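Side-chain contacts in Serine/threonine-protein kinase-like protein ACR4 (Arabidopsis thaliana, PDB 7A0J), which is a plant receptor kinase controlling formative cell divisions in root meristems in response to the CLE40 peptide, its extracellular propeller domain forming the present chain: residues K179-I184 with R201-G206; H190-L195 with F241-I246. All coordinates share one frame; numbering follows the deposited sequence.

Contact 1. Residues K179-I184 with R201-G206; sequences KKFQKI and RVLCWG
Phe181 and Trp205 reach for each other from opposite directions, and their meeting is the tight part of this contact. The far end of the phenylalanine ring does the touching: CZ of Phe181 lies 3.7 Å from CZ3 of Trp205, on the six-membered part of the indole. The two ring planes are inclined by 31°, with centroids 5.5 Å apart. Leu203 comes to the edge of the same phenylalanine ring, its CB in the plane of the Phe181 ring and 4.0 Å from CE1. With chi1 at 70°, CG of Trp205 lies between the backbone N and the carbonyl carbon, and the indole ends with CZ3 and CH2 beside Phe181.

The looser side begins at Lys179. Bent at both chi2 and chi4, the lysine passes Leu203 at about a right angle and offers its methylenes, CD of Lys179 coming within 3.7 Å of CD2 of Leu203. Leu203 thus touches the buried Phe181 through CB and the partly exposed Lys179 through CD2. The whole interface is apolar.

Phe181, Leu203 and Trp205 join the two edge strands of a three-stranded antiparallel blade of the propeller, strands 181-186 and 202-206, over the face of the strand between them, 190-195; Lys179 lies in the loop just before. Phe181 packs there on Leu195 and Trp205 on Val191, while Leu153 of the neighbouring strand 150-154 also touches Phe181.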
loop_
_atom_site.group_PDB
_atom_site.type_symbol
_atom_site.label_atom_id
_atom_site.label_comp_id
_atom_site.label_asym_id
_atom_site.label_seq_id
_atom_site.Cartn_x
_atom_site.Cartn_y
_atom_site.Cartn_z
ATOM N N LYS A 179 -4.641 -7.877 20.148
ATOM C CA LYS A 179 -4.991 -8.242 18.748
ATOM C C LYS A 179 -3.705 -8.432 17.936
ATOM O O LYS A 179 -2.993 -7.434 17.709
ATOM C CB LYS A 179 -5.887 -7.174 18.112
ATOM C CG LYS A 179 -7.274 -7.047 18.729
ATOM C CD LYS A 179 -8.188 -8.211 18.406
ATOM C CE LYS A 179 -9.495 -8.168 19.168
ATOM N NZ LYS A 179 -9.325 -8.617 20.571
ATOM N N LYS A 180 -3.430 -9.674 17.526
ATOM C CA LYS A 180 -2.216 -10.075 16.765
ATOM C C LYS A 180 -2.571 -10.163 15.277
ATOM O O LYS A 180 -3.564 -10.841 14.949
ATOM C CB LYS A 180 -1.685 -11.414 17.289
ATOM C CG LYS A 180 -1.349 -11.442 18.775
ATOM C CD LYS A 180 -0.135 -10.615 19.136
ATOM C CE LYS A 180 0.051 -10.427 20.628
ATOM N NZ LYS A 180 -0.423 -9.093 21.076
ATOM N N PHE A 181 -1.783 -9.505 14.422
ATOM C CA PHE A 181 -2.002 -9.387 12.957
ATOM C C PHE A 181 -0.779 -9.933 12.211
ATOM O O PHE A 181 0.355 -9.706 12.672
ATOM C CB PHE A 181 -2.273 -7.925 12.594
ATOM C CG PHE A 181 -3.572 -7.382 13.134
ATOM C CD1 PHE A 181 -4.787 -7.809 12.621
ATOM C CD2 PHE A 181 -3.579 -6.494 14.201
ATOM C CE1 PHE A 181 -5.981 -7.321 13.132
ATOM C CE2 PHE A 181 -4.775 -6.013 14.714
ATOM C CZ PHE A 181 -5.973 -6.427 14.179
ATOM N N GLN A 182 -1.014 -10.640 11.101
ATOM C CA GLN A 182 0.044 -11.114 10.163
ATOM C C GLN A 182 0.116 -10.168 8.956
ATOM O O GLN A 182 1.183 -10.128 8.313
ATOM C CB GLN A 182 -0.197 -12.569 9.743
ATOM C CG GLN A 182 -1.503 -12.817 9.000
ATOM C CD GLN A 182 -1.724 -14.288 8.747
ATOM O OE1 GLN A 182 -2.666 -14.894 9.252
ATOM N NE2 GLN A 182 -0.836 -14.883 7.968
ATOM N N LYS A 183 -0.967 -9.440 8.662
ATOM C CA LYS A 183 -1.030 -8.422 7.577
ATOM C C LYS A 183 -2.011 -7.309 7.968
ATOM O O LYS A 183 -2.998 -7.610 8.668
ATOM C CB LYS A 183 -1.443 -9.079 6.255
ATOM C CG LYS A 183 -0.456 -10.107 5.714
ATOM C CD LYS A 183 -0.742 -10.551 4.299
ATOM C CE LYS A 183 0.297 -11.517 3.770
ATOM N NZ LYS A 183 -0.126 -12.122 2.485
ATOM N N ILE A 184 -1.727 -6.072 7.551
ATOM C CA ILE A 184 -2.654 -4.905 7.665
ATOM C C ILE A 184 -2.736 -4.196 6.308
ATOM O O ILE A 184 -1.769 -4.287 5.520
ATOM C CB ILE A 184 -2.230 -3.938 8.792
ATOM C CG1 ILE A 184 -0.792 -3.437 8.622
ATOM C CG2 ILE A 184 -2.446 -4.577 10.158
ATOM C CD1 ILE A 184 -0.514 -2.135 9.336
ATOM N N ARG A 201 -8.672 -14.514 9.936
ATOM C CA ARG A 201 -9.944 -13.765 9.758
ATOM C C ARG A 201 -9.612 -12.268 9.788
ATOM O O ARG A 201 -8.673 -11.888 10.518
ATOM C CB ARG A 201 -10.949 -14.173 10.841
ATOM C CG ARG A 201 -12.351 -13.613 10.646
ATOM C CD ARG A 201 -12.647 -12.338 11.415
ATOM N NE ARG A 201 -13.777 -11.613 10.838
ATOM C CZ ARG A 201 -14.403 -10.582 11.405
ATOM N NH1 ARG A 201 -14.015 -10.123 12.585
ATOM N NH2 ARG A 201 -15.418 -10.008 10.781
ATOM N N VAL A 202 -10.338 -11.455 9.014
ATOM C CA VAL A 202 -10.068 -9.996 8.848
ATOM C C VAL A 202 -10.760 -9.226 9.980
ATOM O O VAL A 202 -11.884 -9.602 10.350
ATOM C CB VAL A 202 -10.507 -9.489 7.458
ATOM C CG1 VAL A 202 -12.018 -9.339 7.343
ATOM C CG2 VAL A 202 -9.815 -8.184 7.096
ATOM N N LEU A 203 -10.101 -8.186 10.499
ATOM C CA LEU A 203 -10.662 -7.232 11.492
ATOM C C LEU A 203 -10.472 -5.808 10.956
ATOM O O LEU A 203 -9.329 -5.469 10.595
ATOM C CB LEU A 203 -9.946 -7.433 12.832
ATOM C CG LEU A 203 -10.711 -6.974 14.073
ATOM C CD1 LEU A 203 -11.973 -7.800 14.277
ATOM C CD2 LEU A 203 -9.825 -7.051 15.307
ATOM N N CYS A 204 -11.552 -5.021 10.891
ATOM C CA CYS A 204 -11.576 -3.649 10.312
ATOM C C CYS A 204 -12.090 -2.646 11.349
ATOM O O CYS A 204 -13.086 -2.952 12.027
ATOM C CB CYS A 204 -12.443 -3.592 9.061
ATOM S SG CYS A 204 -11.900 -4.729 7.759
ATOM N N TRP A 205 -11.434 -1.486 11.441
ATOM C CA TRP A 205 -11.748 -0.403 12.410
ATOM C C TRP A 205 -11.352 0.952 11.811
ATOM O O TRP A 205 -10.570 0.954 10.842
ATOM C CB TRP A 205 -11.028 -0.662 13.738
ATOM C CG TRP A 205 -9.541 -0.490 13.668
ATOM C CD1 TRP A 205 -8.831 0.630 13.990
ATOM C CD2 TRP A 205 -8.573 -1.469 13.248
ATOM N NE1 TRP A 205 -7.492 0.416 13.807
ATOM C CE2 TRP A 205 -7.303 -0.862 13.351
ATOM C CE3 TRP A 205 -8.649 -2.796 12.808
ATOM C CZ2 TRP A 205 -6.126 -1.538 13.031
ATOM C CZ3 TRP A 205 -7.486 -3.462 12.487
ATOM C CH2 TRP A 205 -6.243 -2.839 12.598
ATOM N N GLY A 206 -11.863 2.049 12.382
ATOM C CA GLY A 206 -11.518 3.430 11.991
ATOM C C GLY A 206 -12.700 4.376 12.103
ATOM O O GLY A 206 -13.719 3.982 12.705
#

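Contact 2. Residues H190-L195 with F241-I246; sequences HVCGIL and FYACGI
His190 brings the edge of its imidazole up to the backbone of Tyr242, and this is the polar part of the contact. CE1 of His190 is 3.0 Å from the carbonyl O of Tyr242, which lies near the plane of the ring; the approach is carbon to oxygen, close but without a conventional hydrogen bond. NE2 of His190 stands further from the same oxygen, at 3.6 Å. A chi1 of 81° tucks the imidazole over the histidine's own backbone, with CE1 and NE2 leading toward strand 242-246. The backbone N of Tyr242 is buried here and has no partner in the model, while the phenol points elsewhere, its OH hydrogen-bonded to OG1 of Thr282.

The strands that meet, 190-195 and 242-246, run nearly parallel, 19° between their directions and 8.4 Å apart at closest approach. That is too far for strand pairing: they belong to successive blades of a beta-propeller, the fifth and sixth of the seven repeats, and face each other across the seam between two sheets. Each is the middle strand of its own three-stranded antiparallel sheet.

The apolar contact between the two strands rests on one methyl, CB of Ala243, which meets SG of Cys192 at 3.6 Å. The same CB of Ala243 is in plain van der Waals contact with NE2 of His190 at 3.8 Å, so the small alanine serves two residues of the facing strand. The sulfur that it touches belongs to the disulfide between Cys192 and Cys204, which ties the middle strand to the edge strand 202-206 of the same blade. Val236 of strand 233-238 also packs against Cys192.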
loop_
_atom_site.group_PDB
_atom_site.type_symbol
_atom_site.label_atom_id
_atom_site.label_comp_id
_atom_site.label_asym_id
_atom_site.label_seq_id
_atom_site.Cartn_x
_atom_site.Cartn_y
_atom_site.Cartn_z
ATOM N N HIS A 190 -9.857 4.115 7.605
ATOM C CA HIS A 190 -9.987 2.803 8.291
ATOM C C HIS A 190 -8.711 1.985 8.074
ATOM O O HIS A 190 -7.933 2.321 7.155
ATOM C CB HIS A 190 -11.219 2.044 7.781
ATOM C CG HIS A 190 -10.975 1.328 6.495
ATOM N ND1 HIS A 190 -11.178 1.929 5.270
ATOM C CD2 HIS A 190 -10.516 0.084 6.238
ATOM C CE1 HIS A 190 -10.870 1.080 4.313
ATOM N NE2 HIS A 190 -10.458 -0.059 4.880
ATOM N N VAL A 191 -8.530 0.944 8.886
ATOM C CA VAL A 191 -7.508 -0.123 8.686
ATOM C C VAL A 191 -8.221 -1.472 8.801
ATOM O O VAL A 191 -9.049 -1.620 9.723
ATOM C CB VAL A 191 -6.355 -0.012 9.702
ATOM C CG1 VAL A 191 -5.245 -1.012 9.409
ATOM C CG2 VAL A 191 -5.794 1.400 9.772
ATOM N N CYS A 192 -7.935 -2.396 7.881
ATOM C CA CYS A 192 -8.307 -3.832 7.982
ATOM C C CYS A 192 -7.032 -4.644 8.214
ATOM O O CYS A 192 -6.017 -4.355 7.552
ATOM C CB CYS A 192 -9.046 -4.323 6.743
ATOM S SG CYS A 192 -10.697 -3.605 6.555
ATOM N N GLY A 193 -7.084 -5.599 9.145
ATOM C CA GLY A 193 -5.964 -6.492 9.486
ATOM C C GLY A 193 -6.393 -7.945 9.442
ATOM O O GLY A 193 -7.481 -8.256 9.962
ATOM N N ILE A 194 -5.581 -8.799 8.817
ATOM C CA ILE A 194 -5.739 -10.281 8.862
ATOM C C ILE A 194 -5.095 -10.757 10.168
ATOM O O ILE A 194 -3.866 -10.598 10.307
ATOM C CB ILE A 194 -5.131 -10.948 7.611
ATOM C CG1 ILE A 194 -5.786 -10.426 6.329
ATOM C CG2 ILE A 194 -5.219 -12.464 7.708
ATOM C CD1 ILE A 194 -5.112 -10.882 5.055
ATOM N N LEU A 195 -5.904 -11.265 11.102
ATOM C CA LEU A 195 -5.442 -11.755 12.429
ATOM C C LEU A 195 -4.410 -12.868 12.218
ATOM O O LEU A 195 -4.552 -13.627 11.239
ATOM C CB LEU A 195 -6.637 -12.265 13.241
ATOM C CG LEU A 195 -7.598 -11.195 13.754
ATOM C CD1 LEU A 195 -8.897 -11.821 14.237
ATOM C CD2 LEU A 195 -6.957 -10.372 14.863
ATOM N N PHE A 241 -13.402 4.472 1.240
ATOM C CA PHE A 241 -14.582 4.165 2.095
ATOM C C PHE A 241 -14.974 2.683 1.998
ATOM O O PHE A 241 -16.136 2.358 2.305
ATOM C CB PHE A 241 -15.764 5.055 1.703
ATOM C CG PHE A 241 -15.513 6.536 1.831
ATOM C CD1 PHE A 241 -15.217 7.100 3.063
ATOM C CD2 PHE A 241 -15.592 7.369 0.724
ATOM C CE1 PHE A 241 -14.993 8.464 3.182
ATOM C CE2 PHE A 241 -15.370 8.733 0.846
ATOM C CZ PHE A 241 -15.069 9.277 2.074
ATOM N N TYR A 242 -14.041 1.808 1.613
ATOM C CA TYR A 242 -14.287 0.354 1.418
ATOM C C TYR A 242 -12.980 -0.425 1.602
ATOM O O TYR A 242 -11.897 0.187 1.611
ATOM C CB TYR A 242 -14.878 0.089 0.030
ATOM C CG TYR A 242 -13.878 0.186 -1.093
ATOM C CD1 TYR A 242 -13.705 1.368 -1.796
ATOM C CD2 TYR A 242 -13.082 -0.893 -1.438
ATOM C CE1 TYR A 242 -12.776 1.471 -2.820
ATOM C CE2 TYR A 242 -12.145 -0.806 -2.453
ATOM C CZ TYR A 242 -11.990 0.380 -3.147
ATOM O OH TYR A 242 -11.071 0.469 -4.151
ATOM N N ALA A 243 -13.095 -1.749 1.725
ATOM C CA ALA A 243 -11.969 -2.711 1.699
ATOM C C ALA A 243 -12.334 -3.873 0.771
ATOM O O ALA A 243 -13.540 -4.095 0.546
ATOM C CB ALA A 243 -11.661 -3.193 3.097
ATOM N N CYS A 244 -11.324 -4.560 0.234
ATOM C CA CYS A 244 -11.464 -5.805 -0.565
ATOM C C CYS A 244 -10.428 -6.820 -0.081
ATOM O O CYS A 244 -9.389 -6.395 0.459
ATOM C CB CYS A 244 -11.281 -5.554 -2.058
ATOM S SG CYS A 244 -12.470 -4.381 -2.759
ATOM N N GLY A 245 -10.713 -8.110 -0.265
ATOM C CA GLY A 245 -9.813 -9.210 0.122
ATOM C C GLY A 245 -9.930 -10.388 -0.822
ATOM O O GLY A 245 -10.924 -10.456 -1.572
ATOM N N ILE A 246 -8.930 -11.268 -0.797
ATOM C CA ILE A 246 -8.918 -12.571 -1.521
ATOM C C ILE A 246 -9.185 -13.674 -0.490
ATOM O O ILE A 246 -8.401 -13.770 0.471
ATOM C CB ILE A 246 -7.580 -12.764 -2.266
ATOM C CG1 ILE A 246 -7.367 -11.670 -3.317
ATOM C CG2 ILE A 246 -7.486 -14.157 -2.871
ATOM C CD1 ILE A 246 -6.003 -11.692 -3.973
#

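The two contacts lie 8 Å apart, centre to centre, on the same side of the chain's centre, and meet in one blade. Contact 1 uses its edge strands, 181-186 and 202-206; contact 2 takes the strand between them, 190-195, and carries on to strand 242-247 of the next blade. Their segments alternate along the chain in the order 179-184, 190-195, 201-206, 241-246. A probable hydrogen bond from Gly193 N to Leu203 O marks the sheet they share, beside the disulfide. Contact 1 thus lies almost wholly within repeat 5, bridging its edge strands, while contact 2 packs repeat 5 against repeat 6 in the extracellular propeller.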